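Local coordinates for protein methyl-coenzyme M reductase gamma subunit (Methermicoccus shengliensis DSM 18856, PDB 7NKG) that contributes to the factor 430 pocket of methyl-coenzyme M reductase, which probably releases methane from methyl-coenzyme M, at residues C[69-74]-C[109-114]; C[83-88]-C[188-193]; C[89-94]-C[161-166]. One frame throughout, in Å; residues are numbered along the deposited sequence.

Interaction 1: residues C[69-74]-C[109-114]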
ATOM      1  N   GLU C  69     -19.398  33.856  23.839  1.00 25.61           N
ATOM      2  CA  GLU C  69     -19.854  34.989  24.644  1.00 26.65           C
ATOM      3  C   GLU C  69     -19.793  36.330  23.909  1.00 27.07           C
ATOM      4  O   GLU C  69     -20.516  37.252  24.307  1.00 28.12           O
ATOM      5  CB  GLU C  69     -19.026  35.075  25.928  1.00 29.42           C
ATOM      6  CG  GLU C  69     -19.224  33.896  26.872  1.00 34.06           C
ATOM      7  CD  GLU C  69     -18.277  33.887  28.054  1.00 39.86           C
ATOM      8  OE1 GLU C  69     -17.820  34.982  28.454  1.00 37.18           O
ATOM      9  OE2 GLU C  69     -17.985  32.782  28.570  1.00 44.69           O
ATOM     10  N   ILE C  70     -18.928  36.477  22.879  1.00 25.78           N
ATOM     11  CA  ILE C  70     -18.775  37.754  22.159  1.00 25.54           C
ATOM     12  C   ILE C  70     -19.275  37.698  20.702  1.00 25.72           C
ATOM     13  O   ILE C  70     -19.328  38.748  20.065  1.00 26.59           O
ATOM     14  CB  ILE C  70     -17.311  38.285  22.242  1.00 25.79           C
ATOM     15  CG1 ILE C  70     -16.315  37.288  21.592  1.00 25.31           C
ATOM     16  CG2 ILE C  70     -16.944  38.566  23.717  1.00 26.53           C
ATOM     17  CD1 ILE C  70     -14.870  37.776  21.424  1.00 25.76           C
ATOM     18  N   VAL C  71     -19.632  36.513  20.170  1.00 24.14           N
ATOM     19  CA  VAL C  71     -20.179  36.420  18.813  1.00 23.88           C
ATOM     20  C   VAL C  71     -21.656  36.121  18.976  1.00 24.80           C
ATOM     21  O   VAL C  71     -22.022  35.043  19.450  1.00 24.48           O
ATOM     22  CB  VAL C  71     -19.505  35.353  17.930  1.00 23.32           C
ATOM     23  CG1 VAL C  71     -20.141  35.338  16.540  1.00 24.13           C
ATOM     24  CG2 VAL C  71     -18.008  35.613  17.811  1.00 22.88           C
ATOM     25  N   GLU C  72     -22.500  37.084  18.609  1.00 25.72           N
ATOM     26  CA  GLU C  72     -23.937  36.939  18.750  1.00 26.66           C
ATOM     27  C   GLU C  72     -24.444  35.905  17.754  1.00 26.33           C
ATOM     28  O   GLU C  72     -24.208  36.068  16.556  1.00 26.02           O
ATOM     29  CB  GLU C  72     -24.627  38.294  18.502  1.00 30.32           C
ATOM     30  CG  GLU C  72     -26.138  38.269  18.724  1.00 38.71           C
ATOM     31  CD  GLU C  72     -26.641  38.426  20.149  1.00 48.53           C
ATOM     32  OE1 GLU C  72     -25.835  38.795  21.034  1.00 51.71           O
ATOM     33  OE2 GLU C  72     -27.846  38.172  20.379  1.00 51.04           O
ATOM     34  N   PRO C  73     -25.224  34.899  18.188  1.00 26.46           N
ATOM     35  CA  PRO C  73     -25.811  33.978  17.205  1.00 25.85           C
ATOM     36  C   PRO C  73     -26.787  34.712  16.300  1.00 24.41           C
ATOM     37  O   PRO C  73     -27.418  35.698  16.717  1.00 24.04           O
ATOM     38  CB  PRO C  73     -26.586  32.966  18.060  1.00 27.10           C
ATOM     39  CG  PRO C  73     -26.098  33.139  19.433  1.00 28.26           C
ATOM     40  CD  PRO C  73     -25.644  34.553  19.561  1.00 26.53           C
ATOM     41  N   THR C  74     -26.922  34.230  15.063  1.00 23.93           N
ATOM     42  CA  THR C  74     -27.927  34.750  14.141  1.00 23.58           C
ATOM     43  C   THR C  74     -29.314  34.310  14.695  1.00 24.16           C
ATOM     44  O   THR C  74     -29.375  33.375  15.516  1.00 23.93           O
ATOM     45  CB  THR C  74     -27.772  34.116  12.744  1.00 24.07           C
ATOM     46  OG1 THR C  74     -27.969  32.699  12.872  1.00 24.59           O
ATOM     47  CG2 THR C  74     -26.417  34.377  12.109  1.00 23.87           C
ATOM     48  N   ASN C 109     -22.283  40.304   2.973  1.00 20.29           N
ATOM     49  CA  ASN C 109     -23.527  40.883   3.470  1.00 20.50           C
ATOM     50  C   ASN C 109     -24.377  40.015   4.395  1.00 20.50           C
ATOM     51  O   ASN C 109     -25.340  40.545   4.956  1.00 20.51           O
ATOM     52  CB  ASN C 109     -24.347  41.312   2.272  1.00 20.80           C
ATOM     53  CG  ASN C 109     -23.576  42.327   1.458  1.00 22.01           C
ATOM     54  OD1 ASN C 109     -23.473  43.498   1.853  1.00 22.48           O
ATOM     55  ND2 ASN C 109     -22.954  41.899   0.375  1.00 21.75           N
ATOM     56  N   HIS C 110     -24.058  38.721   4.553  1.00 19.99           N
ATOM     57  CA  HIS C 110     -24.859  37.859   5.423  1.00 20.59           C
ATOM     58  C   HIS C 110     -23.987  37.183   6.474  1.00 21.13           C
ATOM     59  O   HIS C 110     -22.867  36.778   6.176  1.00 20.99           O
ATOM     60  CB  HIS C 110     -25.600  36.815   4.575  1.00 20.78           C
ATOM     61  CG  HIS C 110     -26.688  37.421   3.742  1.00 20.67           C
ATOM     62  ND1 HIS C 110     -27.992  37.467   4.189  1.00 21.88           N
ATOM     63  CD2 HIS C 110     -26.618  38.050   2.545  1.00 21.36           C
ATOM     64  CE1 HIS C 110     -28.683  38.099   3.246  1.00 22.07           C
ATOM     65  NE2 HIS C 110     -27.894  38.476   2.242  1.00 21.87           N
ATOM     66  N   ARG C 111     -24.491  37.091   7.705  1.00 20.85           N
ATOM     67  CA  ARG C 111     -23.744  36.458   8.790  1.00 20.83           C
ATOM     68  C   ARG C 111     -24.000  34.962   8.825  1.00 20.26           C
ATOM     69  O   ARG C 111     -25.096  34.525   8.467  1.00 19.90           O
ATOM     70  CB  ARG C 111     -24.152  37.033  10.145  1.00 22.31           C
ATOM     71  CG  ARG C 111     -24.110  38.551  10.210  1.00 25.08           C
ATOM     72  CD  ARG C 111     -24.465  39.087  11.558  1.00 27.09           C
ATOM     73  NE  ARG C 111     -23.469  38.655  12.547  1.00 29.47           N
ATOM     74  CZ  ARG C 111     -23.690  37.991  13.686  1.00 30.36           C
ATOM     75  NH1 ARG C 111     -24.927  37.655  14.052  1.00 29.78           N
ATOM     76  NH2 ARG C 111     -22.679  37.661  14.471  1.00 30.04           N
ATOM     77  N   GLY C 112     -23.023  34.196   9.316  1.00 19.94           N
ATOM     78  CA  GLY C 112     -23.186  32.758   9.510  1.00 19.93           C
ATOM     79  C   GLY C 112     -23.635  32.000   8.275  1.00 20.06           C
ATOM     80  O   GLY C 112     -24.615  31.242   8.321  1.00 20.40           O
ATOM     81  N   VAL C 113     -22.920  32.211   7.164  1.00 18.54           N
ATOM     82  CA  VAL C 113     -23.245  31.567   5.884  1.00 18.05           C
ATOM     83  C   VAL C 113     -22.133  30.646   5.422  1.00 17.71           C
ATOM     84  O   VAL C 113     -20.968  30.880   5.723  1.00 17.59           O
ATOM     85  CB  VAL C 113     -23.580  32.607   4.786  1.00 18.73           C
ATOM     86  CG1 VAL C 113     -24.934  33.266   5.041  1.00 20.17           C
ATOM     87  CG2 VAL C 113     -22.477  33.664   4.639  1.00 18.72           C
ATOM     88  N   ASP C 114     -22.494  29.649   4.621  1.00 17.37           N
ATOM     89  CA  ASP C 114     -21.545  28.682   4.075  1.00 16.93           C
ATOM     90  C   ASP C 114     -21.695  28.663   2.536  1.00 17.90           C
ATOM     91  O   ASP C 114     -22.325  27.761   1.975  1.00 18.45           O
ATOM     92  CB  ASP C 114     -21.800  27.307   4.701  1.00 17.86           C
ATOM     93  CG  ASP C 114     -20.924  26.188   4.141  1.00 20.45           C
ATOM     94  OD1 ASP C 114     -19.790  26.480   3.720  1.00 21.62           O
ATOM     95  OD2 ASP C 114     -21.364  25.028   4.148  1.00 20.22           O
TER
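Arg-111 sets out with CG anti to its carbonyl carbon (chi1 -51°), runs straight through chi2 and bends at chi3 (64°), a course that carries its guanidinium to the backbone of Glu-72. The receiving loop leads into helix 75-79, with Thr-74 as N-cap residue, while Arg-111 itself comes from the loop between helix 99-109 and strand 114-117. The guanidinium meets Glu-72 O end-on with both terminal nitrogens: NH1 of Arg-111 lies 3.1 Å from Glu-72 O and NH2 of Arg-111 lies 3.0 Å from the same oxygen. That oxygen sits in the guanidinium plane. Relative to the Glu-72 carbonyl, NH2 lies in plane and NH1 is tilted out. One acceptor shared by two donors bends both bonds, the NH1 one to 147°. The main-chain carbonyl of Glu-72 makes these bonds; its carboxylate turns away and makes no direct contact with the guanidinium. Val-71 CG1 lies near the guanidinium edge, 4.0 Å from Arg-111 NH2.

At the root of the arginine, Thr-74 presents its methyl group to the start of the arginine side chain, CG2 of Thr-74 standing 4.0 Å from Arg-111 CB. Its OG1 is used elsewhere, bonding to Ala-77 N as the helix cap and to Asp-130 OD2. Another subunit covers much of this region; a basic side chain of that subunit forms a salt bridge with Glu-69 OE1, and its backbone packs on Arg-111. Gly-112 turns the chain with positive phi just beside Thr-74, where a beta carbon would come only 3.3 Å from Thr-74 CG2.

Interaction 2: residues C[83-88]-C[188-193]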
ATOM      1  N   ILE C  83     -29.825  23.216   9.197  1.00 21.85           N
ATOM      2  CA  ILE C  83     -29.051  23.853   8.135  1.00 21.20           C
ATOM      3  C   ILE C  83     -29.754  23.500   6.821  1.00 21.31           C
ATOM      4  O   ILE C  83     -29.854  22.316   6.478  1.00 21.90           O
ATOM      5  CB  ILE C  83     -27.568  23.377   8.115  1.00 20.85           C
ATOM      6  CG1 ILE C  83     -26.840  23.707   9.451  1.00 21.53           C
ATOM      7  CG2 ILE C  83     -26.808  23.963   6.893  1.00 20.23           C
ATOM      8  CD1 ILE C  83     -26.684  25.221   9.795  1.00 22.50           C
ATOM      9  N   ARG C  84     -30.163  24.520   6.064  1.00 20.58           N
ATOM     10  CA  ARG C  84     -30.800  24.358   4.751  1.00 20.30           C
ATOM     11  C   ARG C  84     -30.061  25.171   3.687  1.00 20.00           C
ATOM     12  O   ARG C  84     -29.150  25.916   4.021  1.00 19.90           O
ATOM     13  CB  ARG C  84     -32.287  24.760   4.829  1.00 22.03           C
ATOM     14  CG  ARG C  84     -33.102  23.916   5.785  1.00 24.70           C
ATOM     15  CD  ARG C  84     -33.083  22.432   5.480  1.00 28.84           C
ATOM     16  NE  ARG C  84     -34.140  21.768   6.236  1.00 35.00           N
ATOM     17  CZ  ARG C  84     -34.233  20.459   6.435  1.00 39.54           C
ATOM     18  NH1 ARG C  84     -35.253  19.959   7.126  1.00 40.46           N
ATOM     19  NH2 ARG C  84     -33.329  19.634   5.918  1.00 40.10           N
ATOM     20  N   TYR C  85     -30.479  25.065   2.416  1.00 19.52           N
ATOM     21  CA  TYR C  85     -29.736  25.696   1.338  1.00 20.01           C
ATOM     22  C   TYR C  85     -30.583  26.424   0.290  1.00 19.23           C
ATOM     23  O   TYR C  85     -31.781  26.167   0.147  1.00 18.39           O
ATOM     24  CB  TYR C  85     -28.892  24.609   0.677  1.00 21.14           C
ATOM     25  CG  TYR C  85     -29.728  23.690  -0.167  1.00 23.88           C
ATOM     26  CD1 TYR C  85     -30.381  22.604   0.392  1.00 25.05           C
ATOM     27  CD2 TYR C  85     -29.938  23.953  -1.508  1.00 26.11           C
ATOM     28  CE1 TYR C  85     -31.283  21.855  -0.345  1.00 27.59           C
ATOM     29  CE2 TYR C  85     -30.794  23.185  -2.261  1.00 27.88           C
ATOM     30  CZ  TYR C  85     -31.539  22.197  -1.660  1.00 28.88           C
ATOM     31  OH  TYR C  85     -32.312  21.415  -2.473  1.00 31.29           O
ATOM     32  N   VAL C  86     -29.906  27.309  -0.465  1.00 18.66           N
ATOM     33  CA  VAL C  86     -30.449  28.041  -1.606  1.00 19.06           C
ATOM     34  C   VAL C  86     -29.386  27.855  -2.692  1.00 18.57           C
ATOM     35  O   VAL C  86     -28.244  28.266  -2.474  1.00 18.23           O
ATOM     36  CB  VAL C  86     -30.663  29.541  -1.286  1.00 20.27           C
ATOM     37  CG1 VAL C  86     -31.030  30.323  -2.548  1.00 21.41           C
ATOM     38  CG2 VAL C  86     -31.739  29.716  -0.216  1.00 20.95           C
ATOM     39  N   GLN C  87     -29.718  27.186  -3.808  1.00 18.34           N
ATOM     40  CA  GLN C  87     -28.743  26.944  -4.870  1.00 17.32           C
ATOM     41  C   GLN C  87     -29.236  27.526  -6.182  1.00 17.28           C
ATOM     42  O   GLN C  87     -30.362  27.246  -6.589  1.00 17.44           O
ATOM     43  CB  GLN C  87     -28.432  25.451  -5.023  1.00 16.92           C
ATOM     44  CG  GLN C  87     -27.401  25.173  -6.110  1.00 18.73           C
ATOM     45  CD  GLN C  87     -26.747  23.834  -5.928  1.00 20.51           C
ATOM     46  OE1 GLN C  87     -25.769  23.698  -5.189  1.00 20.95           O
ATOM     47  NE2 GLN C  87     -27.272  22.799  -6.588  1.00 20.49           N
ATOM     48  N   TRP C  88     -28.362  28.289  -6.863  1.00 17.36           N
ATOM     49  CA  TRP C  88     -28.655  28.975  -8.115  1.00 18.42           C
ATOM     50  C   TRP C  88     -27.765  28.513  -9.263  1.00 18.37           C
ATOM     51  O   TRP C  88     -26.582  28.258  -9.055  1.00 18.48           O
ATOM     52  CB  TRP C  88     -28.401  30.480  -7.945  1.00 18.71           C
ATOM     53  CG  TRP C  88     -29.541  31.212  -7.307  1.00 19.40           C
ATOM     54  CD1 TRP C  88     -29.639  31.616  -6.007  1.00 19.96           C
ATOM     55  CD2 TRP C  88     -30.756  31.614  -7.949  1.00 19.34           C
ATOM     56  NE1 TRP C  88     -30.852  32.233  -5.796  1.00 20.08           N
ATOM     57  CE2 TRP C  88     -31.554  32.254  -6.978  1.00 19.78           C
ATOM     58  CE3 TRP C  88     -31.242  31.509  -9.262  1.00 19.93           C
ATOM     59  CZ2 TRP C  88     -32.810  32.786  -7.275  1.00 20.73           C
ATOM     60  CZ3 TRP C  88     -32.498  32.006  -9.547  1.00 20.55           C
ATOM     61  CH2 TRP C  88     -33.264  32.647  -8.563  1.00 20.68           C
ATOM     62  N   ASP C 188     -40.389  22.744  -6.760  1.00 20.50           N
ATOM     63  CA  ASP C 188     -39.377  23.276  -5.842  1.00 20.42           C
ATOM     64  C   ASP C 188     -37.969  23.165  -6.481  1.00 20.05           C
ATOM     65  O   ASP C 188     -37.821  22.615  -7.579  1.00 20.38           O
ATOM     66  CB  ASP C 188     -39.462  22.639  -4.442  1.00 20.96           C
ATOM     67  CG  ASP C 188     -39.047  21.194  -4.343  1.00 24.23           C
ATOM     68  OD1 ASP C 188     -38.366  20.708  -5.263  1.00 23.62           O
ATOM     69  OD2 ASP C 188     -39.416  20.543  -3.337  1.00 26.00           O
ATOM     70  N   GLN C 189     -36.934  23.642  -5.779  1.00 20.20           N
ATOM     71  CA  GLN C 189     -35.591  23.671  -6.344  1.00 19.88           C
ATOM     72  C   GLN C 189     -35.030  22.263  -6.627  1.00 20.56           C
ATOM     73  O   GLN C 189     -34.118  22.179  -7.426  1.00 20.54           O
ATOM     74  CB  GLN C 189     -34.638  24.528  -5.504  1.00 20.64           C
ATOM     75  CG  GLN C 189     -34.321  24.000  -4.119  1.00 22.44           C
ATOM     76  CD  GLN C 189     -33.391  24.945  -3.389  1.00 23.52           C
ATOM     77  OE1 GLN C 189     -32.419  25.485  -3.969  1.00 22.61           O
ATOM     78  NE2 GLN C 189     -33.613  25.128  -2.087  1.00 22.67           N
ATOM     79  N   VAL C 190     -35.612  21.172  -6.073  1.00 20.99           N
ATOM     80  CA  VAL C 190     -35.158  19.814  -6.427  1.00 22.37           C
ATOM     81  C   VAL C 190     -36.160  19.083  -7.360  1.00 23.24           C
ATOM     82  O   VAL C 190     -36.042  17.869  -7.535  1.00 23.96           O
ATOM     83  CB  VAL C 190     -34.745  18.944  -5.199  1.00 23.48           C
ATOM     84  CG1 VAL C 190     -33.448  19.441  -4.583  1.00 23.80           C
ATOM     85  CG2 VAL C 190     -35.841  18.853  -4.152  1.00 23.75           C
ATOM     86  N   GLY C 191     -37.055  19.824  -8.019  1.00 23.20           N
ATOM     87  CA  GLY C 191     -37.945  19.254  -9.016  1.00 24.01           C
ATOM     88  C   GLY C 191     -39.234  18.628  -8.531  1.00 24.36           C
ATOM     89  O   GLY C 191     -39.916  17.994  -9.337  1.00 24.37           O
ATOM     90  N   VAL C 192     -39.602  18.783  -7.242  1.00 24.39           N
ATOM     91  CA  VAL C 192     -40.852  18.205  -6.748  1.00 25.08           C
ATOM     92  C   VAL C 192     -41.988  19.130  -7.155  1.00 26.09           C
ATOM     93  O   VAL C 192     -41.974  20.295  -6.741  1.00 25.44           O
ATOM     94  CB  VAL C 192     -40.846  18.008  -5.213  1.00 25.41           C
ATOM     95  CG1 VAL C 192     -42.182  17.434  -4.724  1.00 25.73           C
ATOM     96  CG2 VAL C 192     -39.715  17.091  -4.798  1.00 26.21           C
ATOM     97  N   PRO C 193     -43.013  18.657  -7.895  1.00 27.27           N
ATOM     98  CA  PRO C 193     -44.132  19.554  -8.235  1.00 27.64           C
ATOM     99  C   PRO C 193     -44.773  20.212  -7.031  1.00 27.68           C
ATOM    100  O   PRO C 193     -44.956  19.555  -6.003  1.00 28.14           O
ATOM    101  CB  PRO C 193     -45.128  18.637  -8.948  1.00 28.66           C
ATOM    102  CG  PRO C 193     -44.304  17.518  -9.465  1.00 29.05           C
ATOM    103  CD  PRO C 193     -43.202  17.312  -8.481  1.00 27.43           C
TER
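Gln-189 reaches past the ring of Tyr-85 to the backbone of its strand. CB points toward strand 83-90, and from there the chain runs extended beyond CG; CG of Gln-189 passes 3.7 Å from Tyr-85 OH. CD of Gln-189 comes to 3.3 Å from Tyr-85 CE2, the amide inclined 31° to the ring. At the tip the two amide atoms divide between two residues of the strand. NE2 of Gln-189 donates to Tyr-85 O over 3.1 Å from above the carbonyl plane, and OE1 of Gln-189 accepts from Gln-87 N over 3.2 Å in a fairly straight bond (162°) lying in the amide carbonyl plane. A single side-chain amide thus takes the C=O of one residue and the N-H two residues on, much as one residue of a parallel neighbouring strand would. NE2 has a second acceptor in Leu-41 O, and Tyr-85 O also accepts from His-43 NE2.

The glutamine sits in a type I turn, Asp-188 to Gly-191, that joins strands 182-187 and 193-201 of a beta hairpin. Asp-188 OD1 accepts from Val-190 N, an Asx turn, and from Val-192 N at the opposite face of its carboxylate. Next in the turn, Val-190 pushes CG1 against the rim of the tyrosine, a tight 3.1 Å from Tyr-85 OH. Gln-87, whose side chain is about 5 Å from the bound factor 430, turns its own amide away to Arg-152 O and Arg-121 NE.

Interaction 3: residues C[89-94]-C[161-166]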
ATOM      1  N   THR C  89     -28.329  28.472 -10.466  1.00 17.62           N
ATOM      2  CA  THR C  89     -27.614  28.238 -11.716  1.00 18.18           C
ATOM      3  C   THR C  89     -27.831  29.508 -12.525  1.00 18.56           C
ATOM      4  O   THR C  89     -28.959  30.012 -12.586  1.00 18.76           O
ATOM      5  CB  THR C  89     -28.126  27.007 -12.439  1.00 19.00           C
ATOM      6  OG1 THR C  89     -27.849  25.864 -11.625  1.00 19.94           O
ATOM      7  CG2 THR C  89     -27.480  26.825 -13.816  1.00 19.41           C
ATOM      8  N   ASP C  90     -26.757  30.043 -13.126  1.00 18.25           N
ATOM      9  CA  ASP C  90     -26.837  31.316 -13.854  1.00 17.95           C
ATOM     10  C   ASP C  90     -26.257  31.179 -15.256  1.00 17.22           C
ATOM     11  O   ASP C  90     -25.107  30.765 -15.398  1.00 16.86           O
ATOM     12  CB  ASP C  90     -26.051  32.377 -13.073  1.00 18.37           C
ATOM     13  CG  ASP C  90     -26.689  32.681 -11.737  1.00 19.65           C
ATOM     14  OD1 ASP C  90     -27.766  33.300 -11.732  1.00 19.15           O
ATOM     15  OD2 ASP C  90     -26.107  32.296 -10.694  1.00 20.09           O
ATOM     16  N   SER C  91     -27.030  31.556 -16.288  1.00 16.36           N
ATOM     17  CA  SER C  91     -26.554  31.464 -17.660  1.00 15.97           C
ATOM     18  C   SER C  91     -25.303  32.286 -17.897  1.00 15.66           C
ATOM     19  O   SER C  91     -25.173  33.402 -17.389  1.00 15.53           O
ATOM     20  CB  SER C  91     -27.625  31.928 -18.643  1.00 16.65           C
ATOM     21  OG  SER C  91     -27.216  31.710 -19.985  1.00 18.50           O
ATOM     22  N   MET C  92     -24.402  31.762 -18.717  1.00 16.27           N
ATOM     23  CA  MET C  92     -23.245  32.531 -19.157  1.00 16.53           C
ATOM     24  C   MET C  92     -23.632  33.593 -20.228  1.00 16.94           C
ATOM     25  O   MET C  92     -22.802  34.445 -20.549  1.00 16.66           O
ATOM     26  CB  MET C  92     -22.157  31.585 -19.661  1.00 16.96           C
ATOM     27  CG  MET C  92     -21.502  30.839 -18.506  1.00 18.75           C
ATOM     28  SD  MET C  92     -20.246  29.675 -18.983  1.00 18.77           S
ATOM     29  CE  MET C  92     -18.987  30.766 -19.627  1.00 16.70           C
ATOM     30  N   TYR C  93     -24.902  33.589 -20.711  1.00 16.88           N
ATOM     31  CA  TYR C  93     -25.398  34.579 -21.654  1.00 17.48           C
ATOM     32  C   TYR C  93     -25.917  35.783 -20.884  1.00 17.45           C
ATOM     33  O   TYR C  93     -27.096  36.116 -20.911  1.00 17.39           O
ATOM     34  CB  TYR C  93     -26.442  33.949 -22.586  1.00 17.55           C
ATOM     35  CG  TYR C  93     -25.749  32.952 -23.484  1.00 17.51           C
ATOM     36  CD1 TYR C  93     -24.855  33.377 -24.460  1.00 17.62           C
ATOM     37  CD2 TYR C  93     -25.794  31.594 -23.204  1.00 17.38           C
ATOM     38  CE1 TYR C  93     -24.059  32.479 -25.153  1.00 18.14           C
ATOM     39  CE2 TYR C  93     -25.036  30.679 -23.924  1.00 18.20           C
ATOM     40  CZ  TYR C  93     -24.176  31.129 -24.908  1.00 18.61           C
ATOM     41  OH  TYR C  93     -23.392  30.254 -25.609  1.00 19.38           O
ATOM     42  N   ASN C  94     -24.987  36.413 -20.183  1.00 17.53           N
ATOM     43  CA  ASN C  94     -25.209  37.649 -19.436  1.00 17.75           C
ATOM     44  C   ASN C  94     -26.271  37.561 -18.372  1.00 18.60           C
ATOM     45  O   ASN C  94     -26.872  38.593 -18.018  1.00 18.47           O
ATOM     46  CB  ASN C  94     -25.493  38.805 -20.377  1.00 18.17           C
ATOM     47  CG  ASN C  94     -24.384  39.043 -21.348  1.00 20.33           C
ATOM     48  OD1 ASN C  94     -23.212  38.800 -21.031  1.00 19.92           O
ATOM     49  ND2 ASN C  94     -24.714  39.539 -22.532  1.00 19.62           N
ATOM     50  N   CYS C 161     -25.109  26.019 -21.652  1.00 16.44           N
ATOM     51  CA  CYS C 161     -25.874  25.570 -22.805  1.00 16.98           C
ATOM     52  C   CYS C 161     -26.392  26.755 -23.577  1.00 17.87           C
ATOM     53  O   CYS C 161     -26.677  27.821 -23.002  1.00 17.63           O
ATOM     54  CB  CYS C 161     -27.031  24.685 -22.355  1.00 18.34           C
ATOM     55  SG  CYS C 161     -26.519  23.102 -21.655  1.00 19.75           S
ATOM     56  N   ARG C 162     -26.659  26.539 -24.868  1.00 17.52           N
ATOM     57  CA  ARG C 162     -27.315  27.560 -25.689  1.00 17.87           C
ATOM     58  C   ARG C 162     -28.714  27.820 -25.112  1.00 18.01           C
ATOM     59  O   ARG C 162     -29.346  26.894 -24.597  1.00 18.21           O
ATOM     60  CB  ARG C 162     -27.441  27.069 -27.137  1.00 19.08           C
ATOM     61  CG  ARG C 162     -26.125  27.073 -27.877  1.00 20.05           C
ATOM     62  CD  ARG C 162     -26.227  26.349 -29.198  1.00 20.81           C
ATOM     63  NE  ARG C 162     -26.454  24.915 -29.027  1.00 22.37           N
ATOM     64  CZ  ARG C 162     -26.678  24.057 -30.024  1.00 23.00           C
ATOM     65  NH1 ARG C 162     -26.709  24.482 -31.282  1.00 19.59           N
ATOM     66  NH2 ARG C 162     -26.889  22.770 -29.766  1.00 22.13           N
ATOM     67  N   LEU C 163     -29.159  29.080 -25.120  1.00 18.25           N
ATOM     68  CA  LEU C 163     -30.488  29.396 -24.609  1.00 18.73           C
ATOM     69  C   LEU C 163     -31.558  28.754 -25.485  1.00 18.02           C
ATOM     70  O   LEU C 163     -31.321  28.462 -26.654  1.00 18.05           O
ATOM     71  CB  LEU C 163     -30.713  30.904 -24.596  1.00 19.35           C
ATOM     72  CG  LEU C 163     -29.770  31.728 -23.718  1.00 20.38           C
ATOM     73  CD1 LEU C 163     -29.980  33.191 -23.968  1.00 21.45           C
ATOM     74  CD2 LEU C 163     -29.988  31.457 -22.242  1.00 20.29           C
ATOM     75  N   GLN C 164     -32.748  28.542 -24.922  1.00 17.87           N
ATOM     76  CA  GLN C 164     -33.882  28.066 -25.711  1.00 18.62           C
ATOM     77  C   GLN C 164     -34.296  29.184 -26.678  1.00 19.22           C
ATOM     78  O   GLN C 164     -33.904  30.349 -26.489  1.00 19.33           O
ATOM     79  CB  GLN C 164     -35.042  27.732 -24.780  1.00 18.97           C
ATOM     80  CG  GLN C 164     -34.718  26.573 -23.848  1.00 19.89           C
ATOM     81  CD  GLN C 164     -35.821  26.271 -22.875  1.00 22.64           C
ATOM     82  OE1 GLN C 164     -36.775  27.049 -22.678  1.00 26.07           O
ATOM     83  NE2 GLN C 164     -35.700  25.137 -22.228  1.00 20.02           N
ATOM     84  N   GLU C 165     -35.122  28.863 -27.690  1.00 19.75           N
ATOM     85  CA  GLU C 165     -35.581  29.885 -28.634  1.00 20.50           C
ATOM     86  C   GLU C 165     -36.317  31.046 -27.917  1.00 20.90           C
ATOM     87  O   GLU C 165     -36.275  32.175 -28.396  1.00 21.94           O
ATOM     88  CB  GLU C 165     -36.477  29.258 -29.707  1.00 23.77           C
ATOM     89  CG  GLU C 165     -35.711  28.349 -30.648  1.00 30.02           C
ATOM     90  CD  GLU C 165     -36.519  27.840 -31.821  1.00 38.10           C
ATOM     91  OE1 GLU C 165     -37.695  27.461 -31.615  1.00 40.17           O
ATOM     92  OE2 GLU C 165     -35.973  27.825 -32.947  1.00 41.62           O
ATOM     93  N   ASP C 166     -36.948  30.771 -26.755  1.00 20.56           N
ATOM     94  CA  ASP C 166     -37.645  31.815 -25.986  1.00 20.09           C
ATOM     95  C   ASP C 166     -36.718  32.628 -25.038  1.00 20.33           C
ATOM     96  O   ASP C 166     -37.206  33.509 -24.329  1.00 21.01           O
ATOM     97  CB  ASP C 166     -38.842  31.224 -25.225  1.00 20.19           C
ATOM     98  CG  ASP C 166     -38.497  30.198 -24.162  1.00 22.04           C
ATOM     99  OD1 ASP C 166     -37.290  29.952 -23.940  1.00 21.35           O
ATOM    100  OD2 ASP C 166     -39.439  29.618 -23.568  1.00 22.56           O
TER
HETATM  101  O   HOH W   1     -27.511  29.150 -20.779  1.00 17.41           O
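A water molecule carries the polar link between Ser-91 and Cys-161, since the two segments share no direct polar bond. Its oxygen lies 2.7 Å from Ser-91 OG, and the water donates to Cys-161 O, also over 2.7 Å, while sitting in the plane of the Tyr-93 ring at its edge. The serine hydroxyl has a second task: OG points anti to the backbone N (chi1 -174°), which sets it beside its own carbonyl carbon, within reach of Tyr-93 N; from there Ser-91 OG accepts from Tyr-93 N over 3.1 Å in a bond of 164°. This is an ST turn, and it runs straight on into an inverse gamma turn centred on Tyr-93, so the chain coils tightly just as it leaves strand 83-90. With an alanine here, Tyr-93 N would probably lose its acceptor and the water its hold on this turn, leaving the tyrosine less firmly oriented against Cys-161.

The ring of Tyr-93 turns its edge to the same carbonyl, CE2 of Tyr-93 standing 3.4 Å from Cys-161 O, which lies near the ring plane. Leu-163 spans the serine and the tyrosine with its forked end: CD2 of Leu-163 touches Ser-91 OG at 3.6 Å, and CD1 of Leu-163 rests against Tyr-93 CB at 3.9 Å. Leu-163 and Gln-164 pair in parallel with a strand of another subunit, so the sheet continues across the interface. Arg-162 points away from Tyr-93, and an acidic side chain of that other subunit forms a salt bridge with its NE. The Cys-161 side chain is about 6 Å from factor 430, and Met-92 shares backbone bonds with His-159 of the cofactor pocket.

Along the chain, residues 69-74 come first, and interaction 1 closes the earliest loop when the chain returns at 109-114, joining the loop before helix 75-79 to the one between helix 99-109 and strand 114-117. Inside that span begin the first halves of the other two contacts, 83-88 and 89-94, which adjoin along the chain. Interaction 3 closes at 161-166 and interaction 2 only at 188-193, so interaction 3 is nested within interaction 2, while interaction 1 crosses both. Strand 83-90 is thus tied to the hairpin of 182-187 and 193-201, and the turn after the strand to the segment around 163-164. Interactions 1 and 3 lie on opposite sides of the chain's centre.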